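Local coordinates for protein peptidoglycan D,D-transpeptidase PbpA (Mycobacterium tuberculosis, PDB 3UPP) that probably cross-links the peptidoglycan of the cell wall as a penicillin-binding D,D-transpeptidase and takes part in setting cell length, at residues 331-336 with 357-362; 409-414 with 430-435. All blocks are in the same frame, centred on the assembly; numbering follows the deposited sequence.

Contact 1. Residues 331-336 with 357-362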
# COMPACT_ATOMS: atom_id res chain seq x y z
N GLY A 331 4.87 2.90 -17.57
CA GLY A 331 5.91 1.92 -17.29
C GLY A 331 7.05 2.39 -16.41
O GLY A 331 7.98 1.62 -16.14
N ILE A 332 6.97 3.65 -15.96
CA ILE A 332 8.01 4.27 -15.11
C ILE A 332 7.61 4.37 -13.62
O ILE A 332 6.62 5.02 -13.25
CB ILE A 332 8.45 5.66 -15.66
CG1 ILE A 332 9.25 5.49 -16.96
CG2 ILE A 332 9.25 6.47 -14.60
CD1 ILE A 332 9.86 6.79 -17.53
N THR A 333 8.43 3.73 -12.78
CA THR A 333 8.25 3.70 -11.35
C THR A 333 8.90 4.94 -10.74
O THR A 333 10.11 5.13 -10.86
CB THR A 333 8.91 2.43 -10.72
OG1 THR A 333 8.47 1.25 -11.39
CG2 THR A 333 8.61 2.32 -9.21
N MET A 334 8.10 5.77 -10.08
CA MET A 334 8.61 6.87 -9.28
C MET A 334 8.85 6.34 -7.88
O MET A 334 8.10 5.51 -7.38
CB MET A 334 7.63 8.04 -9.27
CG MET A 334 7.34 8.64 -10.64
SD MET A 334 8.82 9.10 -11.59
CE MET A 334 9.29 10.63 -10.79
N ARG A 335 9.91 6.82 -7.25
CA ARG A 335 10.28 6.43 -5.91
C ARG A 335 9.24 7.01 -4.96
O ARG A 335 9.07 8.23 -4.92
CB ARG A 335 11.66 6.99 -5.59
CG ARG A 335 12.14 6.69 -4.20
CD ARG A 335 12.80 7.90 -3.59
NE ARG A 335 13.14 7.65 -2.19
CZ ARG A 335 14.37 7.48 -1.69
NH1 ARG A 335 15.44 7.53 -2.47
NH2 ARG A 335 14.51 7.26 -0.39
N PRO A 336 8.54 6.14 -4.20
CA PRO A 336 7.50 6.63 -3.30
C PRO A 336 8.08 7.37 -2.09
O PRO A 336 9.10 6.96 -1.52
CB PRO A 336 6.76 5.36 -2.89
CG PRO A 336 7.71 4.27 -3.10
CD PRO A 336 8.66 4.67 -4.16
N GLN A 357 12.91 9.02 -10.88
CA GLN A 357 12.48 7.80 -11.55
C GLN A 357 13.37 6.65 -11.16
O GLN A 357 14.52 6.56 -11.58
CB GLN A 357 12.47 7.99 -13.06
CG GLN A 357 11.87 9.30 -13.49
CD GLN A 357 11.75 9.43 -14.99
OE1 GLN A 357 12.37 8.68 -15.75
NE2 GLN A 357 10.93 10.39 -15.42
N GLN A 358 12.84 5.76 -10.34
CA GLN A 358 13.58 4.64 -9.83
C GLN A 358 14.06 3.77 -10.99
O GLN A 358 15.23 3.38 -11.03
CB GLN A 358 12.71 3.86 -8.86
CG GLN A 358 13.41 3.50 -7.58
CD GLN A 358 12.46 3.32 -6.42
OE1 GLN A 358 11.29 2.95 -6.60
NE2 GLN A 358 12.94 3.59 -5.21
N ARG A 359 13.15 3.48 -11.92
CA ARG A 359 13.43 2.64 -13.08
C ARG A 359 12.25 2.55 -14.06
O ARG A 359 11.15 3.05 -13.78
CB ARG A 359 13.80 1.22 -12.65
CG ARG A 359 12.66 0.42 -12.05
CD ARG A 359 13.18 -0.66 -11.14
NE ARG A 359 12.59 -0.52 -9.81
CZ ARG A 359 13.07 -1.09 -8.70
NH1 ARG A 359 14.15 -1.87 -8.74
NH2 ARG A 359 12.44 -0.88 -7.56
N ARG A 360 12.52 1.90 -15.19
CA ARG A 360 11.49 1.53 -16.15
C ARG A 360 11.21 0.02 -16.02
O ARG A 360 12.11 -0.80 -16.26
CB ARG A 360 11.92 1.89 -17.57
CG ARG A 360 10.90 1.50 -18.61
CD ARG A 360 11.16 2.11 -19.97
NE ARG A 360 10.72 3.51 -20.09
CZ ARG A 360 9.45 3.90 -20.20
NH1 ARG A 360 9.16 5.19 -20.33
NH2 ARG A 360 8.46 3.02 -20.15
N ALA A 361 9.98 -0.32 -15.63
CA ALA A 361 9.55 -1.71 -15.48
C ALA A 361 9.20 -2.35 -16.83
O ALA A 361 9.67 -3.44 -17.17
CB ALA A 361 8.38 -1.80 -14.53
N VAL A 362 8.35 -1.66 -17.59
CA VAL A 362 7.89 -2.11 -18.89
C VAL A 362 8.03 -0.96 -19.86
O VAL A 362 8.16 0.19 -19.46
CB VAL A 362 6.40 -2.59 -18.87
CG1 VAL A 362 6.24 -3.91 -18.11
CG2 VAL A 362 5.45 -1.53 -18.31
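Ile332 lies over one face of the Arg360 guanidinium, its CG1 3.4 Å above the plane and displaced toward the rim, while CD1 reaches Arg360 NH1 at 3.3 Å. Arg360 comes back over the strand because its chain bends at chi3 (-80°). The turn also brings NH2 to Val362 O (2.9 Å), nearly in the guanidinium plane; Gly330 O is a second acceptor for NH2. On the same face Gln357 packs against Ile332 CG2 and CD1, and its CG meets Met334 SD at 3.6 Å. Beneath these side chains strands 332-334 and 357-360 run antiparallel, with Thr333 N bonded to Arg359 O (3.0 Å) and Gln358 N to Thr333 O (2.8 Å). A beta bulge shifts the register between Thr333 and Met334. Past it, Gln358 lays its amide beside the aliphatic part of Arg335, NE2 3.4 Å from Arg335 CG, while the Arg335 guanidinium leads away to Pro284 O. Gly331 O takes the N-H of Ala361. Thr333, on the other face, hydrogen-bonds through OG1 to Thr326, tying the two-stranded sheet to helix 317-328. Long polar side chains thus contribute their aliphatic and flat surfaces to the packing, while two carbonyls hold the Arg360 guanidinium in place.

Contact 2. Residues 409-414 with 430-435; sequences PPHAWY and LVENGA
With chi1 at -53° and chi2 at -56°, His411 swings its ring toward the turn after strand 425-431 and presents ND1 to the backbone N-H of Asn433. The bond is 3.1 Å from Asn433 N to His411 ND1, almost straight at 177°, and the donor lies close to the ring plane, so ND1 acts as the acceptor. Glu432 runs alongside the ring, its CG 3.9 Å from His411 CE1 and its carboxylate plane nearly perpendicular to the imidazole; OE2 goes on to a salt bridge with Arg183 and a hydrogen bond with Tyr189. His401 stacks on the His411 ring and Tyr189 meets it edge-to-face. Leu430 has CG anti to its backbone N, which carries CD2 over the Trp413 indole in a CH-pi contact, 3.9 Å from the centroid of the five-membered ring. The same methyl touches His411 CB. The indole NE1 is bonded to Pro190 O, close to the likely acylated serine, Ser193, whose side chain is about 7 Å from that of Trp413. Between these groups Ala412 and Val431 form a hydrogen-bonded antiparallel pair, with Val431 N to Ala412 O at 2.8 Å. Val431 O takes both Ala412 N and Gly434 N, tying the turn back to the strand end. Pro409 CB rests on Asn433 O, and the Pro410 side chain is about 4 Å from the bound, opened cefotaxime. Accepting at ND1 is consistent with a neutral ring protonated at NE2; a second proton would compete with the Asn433 N-H.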
# COMPACT_ATOMS: atom_id res chain seq x y z
N PRO A 409 -10.40 -17.95 5.31
CA PRO A 409 -10.82 -16.79 4.51
C PRO A 409 -9.64 -16.14 3.74
O PRO A 409 -8.66 -15.74 4.35
CB PRO A 409 -11.40 -15.83 5.55
CG PRO A 409 -11.78 -16.70 6.71
CD PRO A 409 -10.83 -17.85 6.72
N PRO A 410 -9.75 -16.02 2.40
CA PRO A 410 -8.65 -15.45 1.62
C PRO A 410 -8.51 -13.93 1.80
O PRO A 410 -9.44 -13.28 2.26
CB PRO A 410 -9.06 -15.76 0.17
CG PRO A 410 -10.54 -15.81 0.20
CD PRO A 410 -10.89 -16.41 1.55
N HIS A 411 -7.35 -13.38 1.43
CA HIS A 411 -7.19 -11.93 1.40
C HIS A 411 -7.89 -11.40 0.15
O HIS A 411 -7.80 -12.00 -0.90
CB HIS A 411 -5.71 -11.52 1.36
CG HIS A 411 -4.86 -12.13 2.43
ND1 HIS A 411 -5.14 -12.00 3.77
CD2 HIS A 411 -3.70 -12.83 2.35
CE1 HIS A 411 -4.21 -12.62 4.47
NE2 HIS A 411 -3.32 -13.13 3.63
N ALA A 412 -8.57 -10.27 0.29
CA ALA A 412 -9.21 -9.59 -0.82
C ALA A 412 -8.32 -8.43 -1.28
O ALA A 412 -7.96 -7.56 -0.49
CB ALA A 412 -10.56 -9.09 -0.41
N TRP A 413 -7.98 -8.42 -2.58
CA TRP A 413 -7.05 -7.43 -3.14
C TRP A 413 -7.73 -6.64 -4.27
O TRP A 413 -8.57 -7.16 -4.98
CB TRP A 413 -5.84 -8.13 -3.76
CG TRP A 413 -4.65 -8.46 -2.90
CD1 TRP A 413 -4.27 -9.70 -2.48
CD2 TRP A 413 -3.63 -7.55 -2.43
NE1 TRP A 413 -3.10 -9.62 -1.75
CE2 TRP A 413 -2.68 -8.32 -1.72
CE3 TRP A 413 -3.43 -6.17 -2.55
CZ2 TRP A 413 -1.53 -7.75 -1.14
CZ3 TRP A 413 -2.30 -5.60 -1.97
CH2 TRP A 413 -1.36 -6.40 -1.26
N TYR A 414 -7.31 -5.39 -4.45
CA TYR A 414 -7.75 -4.55 -5.55
C TYR A 414 -6.68 -3.51 -5.82
O TYR A 414 -6.34 -2.72 -4.93
CB TYR A 414 -9.04 -3.83 -5.18
CG TYR A 414 -9.62 -2.93 -6.27
CD1 TYR A 414 -10.16 -3.48 -7.44
CD2 TYR A 414 -9.66 -1.54 -6.11
CE1 TYR A 414 -10.74 -2.67 -8.42
CE2 TYR A 414 -10.22 -0.72 -7.09
CZ TYR A 414 -10.76 -1.29 -8.24
OH TYR A 414 -11.32 -0.49 -9.22
N LEU A 430 -5.90 -3.89 0.42
CA LEU A 430 -5.78 -5.23 0.94
C LEU A 430 -6.77 -5.35 2.09
O LEU A 430 -6.69 -4.61 3.06
CB LEU A 430 -4.34 -5.50 1.40
CG LEU A 430 -3.97 -6.86 2.01
CD1 LEU A 430 -4.06 -6.83 3.52
CD2 LEU A 430 -4.76 -8.05 1.44
N VAL A 431 -7.73 -6.26 1.96
CA VAL A 431 -8.60 -6.57 3.07
C VAL A 431 -8.08 -7.91 3.56
O VAL A 431 -8.22 -8.95 2.88
CB VAL A 431 -10.10 -6.59 2.65
CG1 VAL A 431 -10.96 -7.18 3.74
CG2 VAL A 431 -10.57 -5.18 2.34
N GLU A 432 -7.43 -7.86 4.72
CA GLU A 432 -6.73 -8.99 5.27
C GLU A 432 -7.74 -9.99 5.84
O GLU A 432 -8.64 -9.61 6.61
CB GLU A 432 -5.73 -8.53 6.34
CG GLU A 432 -4.87 -9.65 6.87
CD GLU A 432 -4.01 -9.25 8.04
OE1 GLU A 432 -3.81 -10.08 8.94
OE2 GLU A 432 -3.53 -8.10 8.07
N ASN A 433 -7.59 -11.25 5.45
CA ASN A 433 -8.54 -12.31 5.84
C ASN A 433 -9.96 -12.02 5.40
O ASN A 433 -10.90 -12.55 5.98
CB ASN A 433 -8.49 -12.57 7.35
CG ASN A 433 -7.62 -13.75 7.70
OD1 ASN A 433 -6.44 -13.60 8.02
ND2 ASN A 433 -8.20 -14.95 7.62
N GLY A 434 -10.10 -11.16 4.39
CA GLY A 434 -11.37 -10.85 3.73
C GLY A 434 -12.63 -10.81 4.59
O GLY A 434 -13.54 -11.62 4.40
N ALA A 435 -12.66 -9.86 5.54
CA ALA A 435 -13.81 -9.63 6.42
C ALA A 435 -14.09 -10.83 7.34
O ALA A 435 -15.18 -10.94 7.91
CB ALA A 435 -15.06 -9.30 5.59

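In the fold
Both contacts pair antiparallel strands within the transpeptidase domain, yet they sit on opposite sides of the chain's centre, with centres about 27 Å apart and nearest atoms about 14 Å apart. Contact 1 is a small, partly buried two-stranded sheet away from the annotated active site, and much of its packing is done by long polar side chains. Contact 2 is buried, in a hairpin of the central five-stranded sheet beside the bound cefotaxime, and combines aromatic and aliphatic packing with a side-chain-to-backbone bond. Helix 317-328 touches both: it meets Thr333, Pro336, Gln358 and Ala361 of contact 1, and Trp413 and Leu430 of contact 2.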